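Local coordinates for uncharacterized conserved protein (Methanococcus maripaludis S2, PDB 3C2Q), which catalyses the conversion of L-ornithine to L-proline with release of ammonia, using NAD+ as cofactor, at residues D177-S180 / A181-T185; G200-H203 / H204-A207; S307-T310 / K311-R315. One frame throughout, in Å; residues are numbered along the deposited sequence.

Contact 1: residues D177-S180 / A181-T185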
# COMPACT_ATOMS: atom_id res chain seq x y z
N ASP B 177 4.04 -23.35 -9.79
CA ASP B 177 3.42 -23.78 -11.05
C ASP B 177 3.37 -25.32 -11.08
O ASP B 177 2.33 -25.94 -11.38
CB ASP B 177 4.21 -23.25 -12.26
CG ASP B 177 3.74 -23.84 -13.60
OD1 ASP B 177 2.57 -23.63 -14.03
OD2 ASP B 177 4.57 -24.51 -14.26
N ILE B 178 4.48 -25.94 -10.70
CA ILE B 178 4.57 -27.40 -10.75
C ILE B 178 3.73 -28.05 -9.66
O ILE B 178 3.05 -29.06 -9.92
CB ILE B 178 6.06 -27.84 -10.74
CG1 ILE B 178 6.66 -27.48 -12.11
CG2 ILE B 178 6.16 -29.39 -10.43
CD1 ILE B 178 8.20 -27.42 -12.17
N GLU B 179 3.72 -27.48 -8.46
CA GLU B 179 2.77 -27.86 -7.41
C GLU B 179 1.34 -27.88 -7.92
O GLU B 179 0.57 -28.82 -7.59
CB GLU B 179 2.82 -26.91 -6.20
CG GLU B 179 2.03 -27.40 -5.02
CD GLU B 179 1.74 -26.30 -3.98
OE1 GLU B 179 2.47 -25.27 -3.94
OE2 GLU B 179 0.78 -26.46 -3.19
N SER B 180 0.96 -26.85 -8.68
CA SER B 180 -0.43 -26.79 -9.11
C SER B 180 -0.67 -27.83 -10.21
O SER B 180 -1.74 -28.43 -10.26
CB SER B 180 -0.87 -25.36 -9.53
OG SER B 180 -0.15 -24.95 -10.66
N ALA B 181 0.33 -28.08 -11.05
CA ALA B 181 0.21 -29.12 -12.08
C ALA B 181 0.06 -30.51 -11.47
O ALA B 181 -0.82 -31.28 -11.88
CB ALA B 181 1.39 -29.07 -13.05
N LEU B 182 0.88 -30.83 -10.47
CA LEU B 182 0.86 -32.16 -9.85
C LEU B 182 -0.29 -32.35 -8.92
O LEU B 182 -0.91 -33.42 -8.90
CB LEU B 182 2.17 -32.44 -9.09
CG LEU B 182 3.43 -32.49 -9.94
CD1 LEU B 182 4.63 -32.74 -9.01
CD2 LEU B 182 3.36 -33.56 -10.99
N TYR B 183 -0.58 -31.33 -8.10
CA TYR B 183 -1.53 -31.47 -7.00
C TYR B 183 -2.78 -30.59 -7.02
O TYR B 183 -3.65 -30.73 -6.15
CB TYR B 183 -0.81 -31.31 -5.66
CG TYR B 183 0.40 -32.22 -5.58
CD1 TYR B 183 0.24 -33.62 -5.53
CD2 TYR B 183 1.68 -31.69 -5.60
CE1 TYR B 183 1.34 -34.44 -5.50
CE2 TYR B 183 2.79 -32.52 -5.57
CZ TYR B 183 2.62 -33.88 -5.51
OH TYR B 183 3.72 -34.71 -5.48
N GLY B 184 -2.85 -29.65 -7.95
CA GLY B 184 -4.00 -28.75 -7.99
C GLY B 184 -3.96 -27.59 -6.98
O GLY B 184 -4.97 -26.85 -6.84
N THR B 185 -2.82 -27.42 -6.30
CA THR B 185 -2.68 -26.36 -5.27
C THR B 185 -1.46 -25.43 -5.47
O THR B 185 -0.52 -25.76 -6.19
CB THR B 185 -2.52 -26.96 -3.84
OG1 THR B 185 -1.35 -27.78 -3.80
CG2 THR B 185 -3.71 -27.81 -3.45

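Contact 2: residues G200-H203 / H204-A207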
# COMPACT_ATOMS: atom_id res chain seq x y z
N GLY B 200 -2.30 -30.16 2.27
CA GLY B 200 -1.80 -29.30 1.20
C GLY B 200 -0.47 -28.61 1.49
O GLY B 200 0.27 -28.26 0.57
N HIS B 201 -0.16 -28.44 2.77
CA HIS B 201 1.10 -27.82 3.20
C HIS B 201 2.34 -28.61 2.76
O HIS B 201 3.45 -28.05 2.69
CB HIS B 201 1.11 -27.60 4.73
CG HIS B 201 0.88 -28.84 5.51
ND1 HIS B 201 1.92 -29.56 6.07
CD2 HIS B 201 -0.25 -29.53 5.79
CE1 HIS B 201 1.43 -30.63 6.67
NE2 HIS B 201 0.12 -30.63 6.51
N LYS B 202 2.13 -29.88 2.44
CA LYS B 202 3.20 -30.74 1.93
C LYS B 202 3.37 -30.67 0.43
O LYS B 202 4.40 -31.09 -0.08
CB LYS B 202 2.94 -32.21 2.32
CG LYS B 202 3.26 -32.56 3.79
CD LYS B 202 4.78 -32.79 3.99
CE LYS B 202 5.02 -34.02 4.84
NZ LYS B 202 6.37 -34.12 5.47
N HIS B 203 2.39 -30.15 -0.31
CA HIS B 203 2.47 -30.29 -1.77
C HIS B 203 3.68 -29.59 -2.37
O HIS B 203 4.23 -30.05 -3.36
CB HIS B 203 1.17 -29.82 -2.46
CG HIS B 203 -0.04 -30.63 -2.10
ND1 HIS B 203 -1.31 -30.26 -2.47
CD2 HIS B 203 -0.16 -31.81 -1.44
CE1 HIS B 203 -2.18 -31.15 -2.02
NE2 HIS B 203 -1.50 -32.11 -1.39
N HIS B 204 4.04 -28.44 -1.84
CA HIS B 204 5.16 -27.69 -2.38
C HIS B 204 6.50 -28.47 -2.32
O HIS B 204 7.19 -28.62 -3.34
CB HIS B 204 5.28 -26.31 -1.70
CG HIS B 204 6.28 -25.45 -2.36
ND1 HIS B 204 7.12 -24.60 -1.66
CD2 HIS B 204 6.60 -25.31 -3.67
CE1 HIS B 204 7.91 -23.98 -2.52
NE2 HIS B 204 7.62 -24.39 -3.74
N ILE B 205 6.84 -29.00 -1.14
CA ILE B 205 8.04 -29.88 -1.04
C ILE B 205 7.89 -31.17 -1.86
O ILE B 205 8.87 -31.63 -2.46
CB ILE B 205 8.47 -30.16 0.44
CG1 ILE B 205 9.85 -30.83 0.54
CG2 ILE B 205 7.40 -30.91 1.23
CD1 ILE B 205 11.00 -30.08 -0.12
N TYR B 206 6.67 -31.74 -1.93
CA TYR B 206 6.48 -32.91 -2.80
C TYR B 206 6.80 -32.54 -4.23
O TYR B 206 7.40 -33.33 -4.96
CB TYR B 206 5.07 -33.48 -2.75
CG TYR B 206 4.63 -34.10 -1.48
CD1 TYR B 206 5.55 -34.57 -0.53
CD2 TYR B 206 3.27 -34.30 -1.24
CE1 TYR B 206 5.13 -35.14 0.63
CE2 TYR B 206 2.83 -34.89 -0.08
CZ TYR B 206 3.76 -35.32 0.85
OH TYR B 206 3.30 -35.88 2.01
N ALA B 207 6.41 -31.33 -4.67
CA ALA B 207 6.68 -30.92 -6.04
C ALA B 207 8.19 -30.72 -6.32
O ALA B 207 8.71 -31.12 -7.38
CB ALA B 207 5.87 -29.63 -6.43
O HOH W 1 2.24 -26.70 -0.36
O HOH W 2 5.64 -27.94 1.41

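Contact 3: residues S307-T310 / K311-R315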
# COMPACT_ATOMS: atom_id res chain seq x y z
N SER B 307 3.53 0.82 -4.70
CA SER B 307 4.92 1.06 -4.32
C SER B 307 5.93 0.23 -5.14
O SER B 307 7.07 0.68 -5.41
CB SER B 307 5.10 0.87 -2.80
OG SER B 307 4.98 -0.50 -2.50
N THR B 308 5.52 -0.96 -5.60
CA THR B 308 6.38 -1.76 -6.48
C THR B 308 6.70 -1.08 -7.81
O THR B 308 7.87 -1.06 -8.24
CB THR B 308 5.82 -3.22 -6.66
OG1 THR B 308 5.92 -3.87 -5.39
CG2 THR B 308 6.65 -4.05 -7.68
N VAL B 309 5.68 -0.54 -8.47
CA VAL B 309 5.87 0.12 -9.73
C VAL B 309 6.69 1.40 -9.49
O VAL B 309 7.58 1.73 -10.27
CB VAL B 309 4.54 0.52 -10.39
CG1 VAL B 309 4.80 1.06 -11.79
CG2 VAL B 309 3.58 -0.69 -10.45
N THR B 310 6.38 2.10 -8.41
CA THR B 310 7.13 3.34 -8.12
C THR B 310 8.63 3.04 -7.85
O THR B 310 9.52 3.82 -8.26
CB THR B 310 6.50 4.09 -6.93
OG1 THR B 310 5.19 4.56 -7.32
CG2 THR B 310 7.34 5.30 -6.58
N LYS B 311 8.91 1.95 -7.12
CA LYS B 311 10.31 1.54 -6.85
C LYS B 311 11.05 1.29 -8.16
O LYS B 311 12.25 1.69 -8.33
CB LYS B 311 10.34 0.28 -6.00
CG LYS B 311 10.13 0.59 -4.52
CD LYS B 311 9.89 -0.68 -3.72
CE LYS B 311 9.72 -0.36 -2.24
NZ LYS B 311 8.96 -1.47 -1.61
N LEU B 312 10.36 0.63 -9.08
CA LEU B 312 10.94 0.35 -10.38
C LEU B 312 11.31 1.63 -11.12
O LEU B 312 12.42 1.75 -11.64
CB LEU B 312 10.00 -0.51 -11.23
CG LEU B 312 10.33 -0.68 -12.71
CD1 LEU B 312 11.49 -1.69 -12.80
CD2 LEU B 312 9.10 -1.24 -13.42
N MSE B 313 10.37 2.56 -11.20
CA MSE B 313 10.60 3.81 -11.91
C MSE B 313 11.63 4.70 -11.20
O MSE B 313 12.45 5.33 -11.87
CB MSE B 313 9.30 4.56 -12.14
CG MSE B 313 8.32 3.71 -12.97
SE MSE B 313 6.67 4.71 -13.20
CE MSE B 313 7.23 5.90 -14.70
N ASP B 314 11.61 4.69 -9.86
CA ASP B 314 12.62 5.38 -9.07
C ASP B 314 14.07 4.88 -9.29
O ASP B 314 15.03 5.62 -9.03
CB ASP B 314 12.28 5.35 -7.57
CG ASP B 314 11.43 6.53 -7.15
OD1 ASP B 314 11.32 7.53 -7.91
OD2 ASP B 314 10.90 6.50 -6.03
N ARG B 315 14.22 3.63 -9.72
CA ARG B 315 15.54 3.05 -9.97
C ARG B 315 15.93 3.08 -11.47
O ARG B 315 16.83 2.33 -11.92
CB ARG B 315 15.60 1.66 -9.37
CG ARG B 315 15.69 1.73 -7.85
CD ARG B 315 15.22 0.46 -7.22
NE ARG B 315 15.42 0.50 -5.76
CZ ARG B 315 14.59 1.08 -4.89
NH1 ARG B 315 13.50 1.68 -5.35
NH2 ARG B 315 14.85 1.02 -3.58
O HOH W 3 6.84 -2.52 -2.74

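Contact 1: residues D177-S180 / A181-T185
Glu179 and Thr185 are joined by a side-chain hydrogen bond across the end of a helix. Thr185 OG1 donates to Glu179 OE2 over 2.6 Å, meeting the carboxylate on its anti side and 25° out of its plane. Glu179 can deliver its acid there because CG stands anti to the backbone N (chi1 -171°) and the chain runs on extended to Thr185. The carboxylate is buried but well supplied with donors: OE1 also takes bonds from the ring of His176 and the backbone N of Leu187, OE2 one from Gly188 N. Thr185 OG1 in turn pairs with His203 of the next helix.

The backbone bonds are those of a last helical turn, with Tyr183 N reaching Glu179 O at 2.8 Å and Gly184 N reaching Ser180 O at 2.8 Å. Gly184 then leaves the helix with positive phi (80°), a glycine terminator at the end of helix 171-183 in the Rossmann domain; residues at the helix's start probably bind NAD+, as in relatives. Asp177 O has two donors, Ala181 N at 2.9 Å and Ser180 OG at 2.8 Å, the serine hydroxyl folding back onto its own helix.

Apolar packing is lighter. The side chains of Ile178 and Leu182 lie side by side, CG2 of the first 3.9 Å from CD1 of the second, and Ile178 also rests on Ala207 of helix 203-214.

Contact 2: residues G200-H203 / H204-A207
The Tyr206 ring carries Lys202 on one face: Lys202 O sits 3.3 Å above the plane, toward the rim, and Lys202 CB makes a CH-pi contact 3.9 Å from the ring centroid. Tyr206 itself brings CD2 to the edge of the His203 ring, near its plane. One face of that imidazole is covered by Gly200 CA, 3.7 Å above its centre, and the opposite face by the stacked ring of Tyr183. Lys202 bends at chi2 (-80°) and again at chi3, passing its methylenes by the Tyr206 hydroxyl before NZ goes on to Ser28 of the second subunit. Were Tyr206 replaced by an alanine, the Lys202 methylenes would probably lose their aromatic support and a gap would be likely to open beside Phe26 of that subunit, which packs on the same tyrosine.

Helix 203-214 starts here. Tyr206 N bonds to Lys202 O at 3.0 Å, almost straight. For the two amides just before it, water stands in: one molecule links Gly200 O, at 2.7 Å, to His204 N, and a second links His201 O to Ile205 N. With His203 N still bonded directly to Gly200 O, this implies that water completes the helix's first turn.

Contact 3: residues S307-T310 / K311-R315
Four successive i to i+4 backbone bonds, from Lys311 N to Ser307 O at 2.8 Å through to Asp314 N to Thr310 O, keep this turn regular until Arg315 leaves helical geometry.

Lys311 sets CG anti to its carbonyl carbon (chi1 -81°) and then runs back along the helix fully extended, its CG 3.2 Å from Ser307 O. Its NZ ends at a water, 2.6 Å away, which accepts from the ammonium and is also hydrogen-bonded to Ser307 OG and Thr308 OG1. Three polar groups are thus gathered round one solvent molecule, and the lysine reaches the serine hydroxyl only through it. Thr310 and Asp314 lie side by side and point the same way, with Thr310 CG2 at 3.8 Å from Asp314 OD2. That oxygen is bonded to Ser104 of the third subunit, so the aspartate faces a subunit interface. On another flank Val309 CG1 touches the selenium of Met313, a selenomethionine, at 4.3 Å.

Arg315 folds back over the end of the helix. Its NH1 donates to Lys311 O at 3.2 Å, the oxygen lying in the guanidinium plane while the donor is tilted 28° from the carbonyl plane. A salt bridge from NH2 to Glu109 of the third subunit holds the same group from outside.

Val309 and Leu312 rest on Cys301 of the sheet, and Thr308 is weakly bonded to Asp303, which probably binds NAD+, as in relatives. Helix 306-314 is the crossover of a beta-alpha-beta unit between parallel strands 298-303 and 321-324, the repeating element of a Rossmann fold.

How the contacts relate
Along the chain the three contacts come in series; none nests in or crosses another, and each is local to one helix, contact 1 reaching past its end and contact 2 opening ahead of its start. Contact 1 ends helix 171-183, which follows strand 166-170. After the short hairpin 185-190 and a loop, contact 2 starts helix 203-214, which packs back against the first helix. The two touch where Tyr183 OH meets Tyr206 CB at 3.3 Å, tying a helix end to a helix start. Contact 3 follows later, its nearest atoms about 20 Å from either, on the crossover between strands 298-303 and 321-324. Contacts 2 and 3 both touch the second subunit, and contact 3 the third as well.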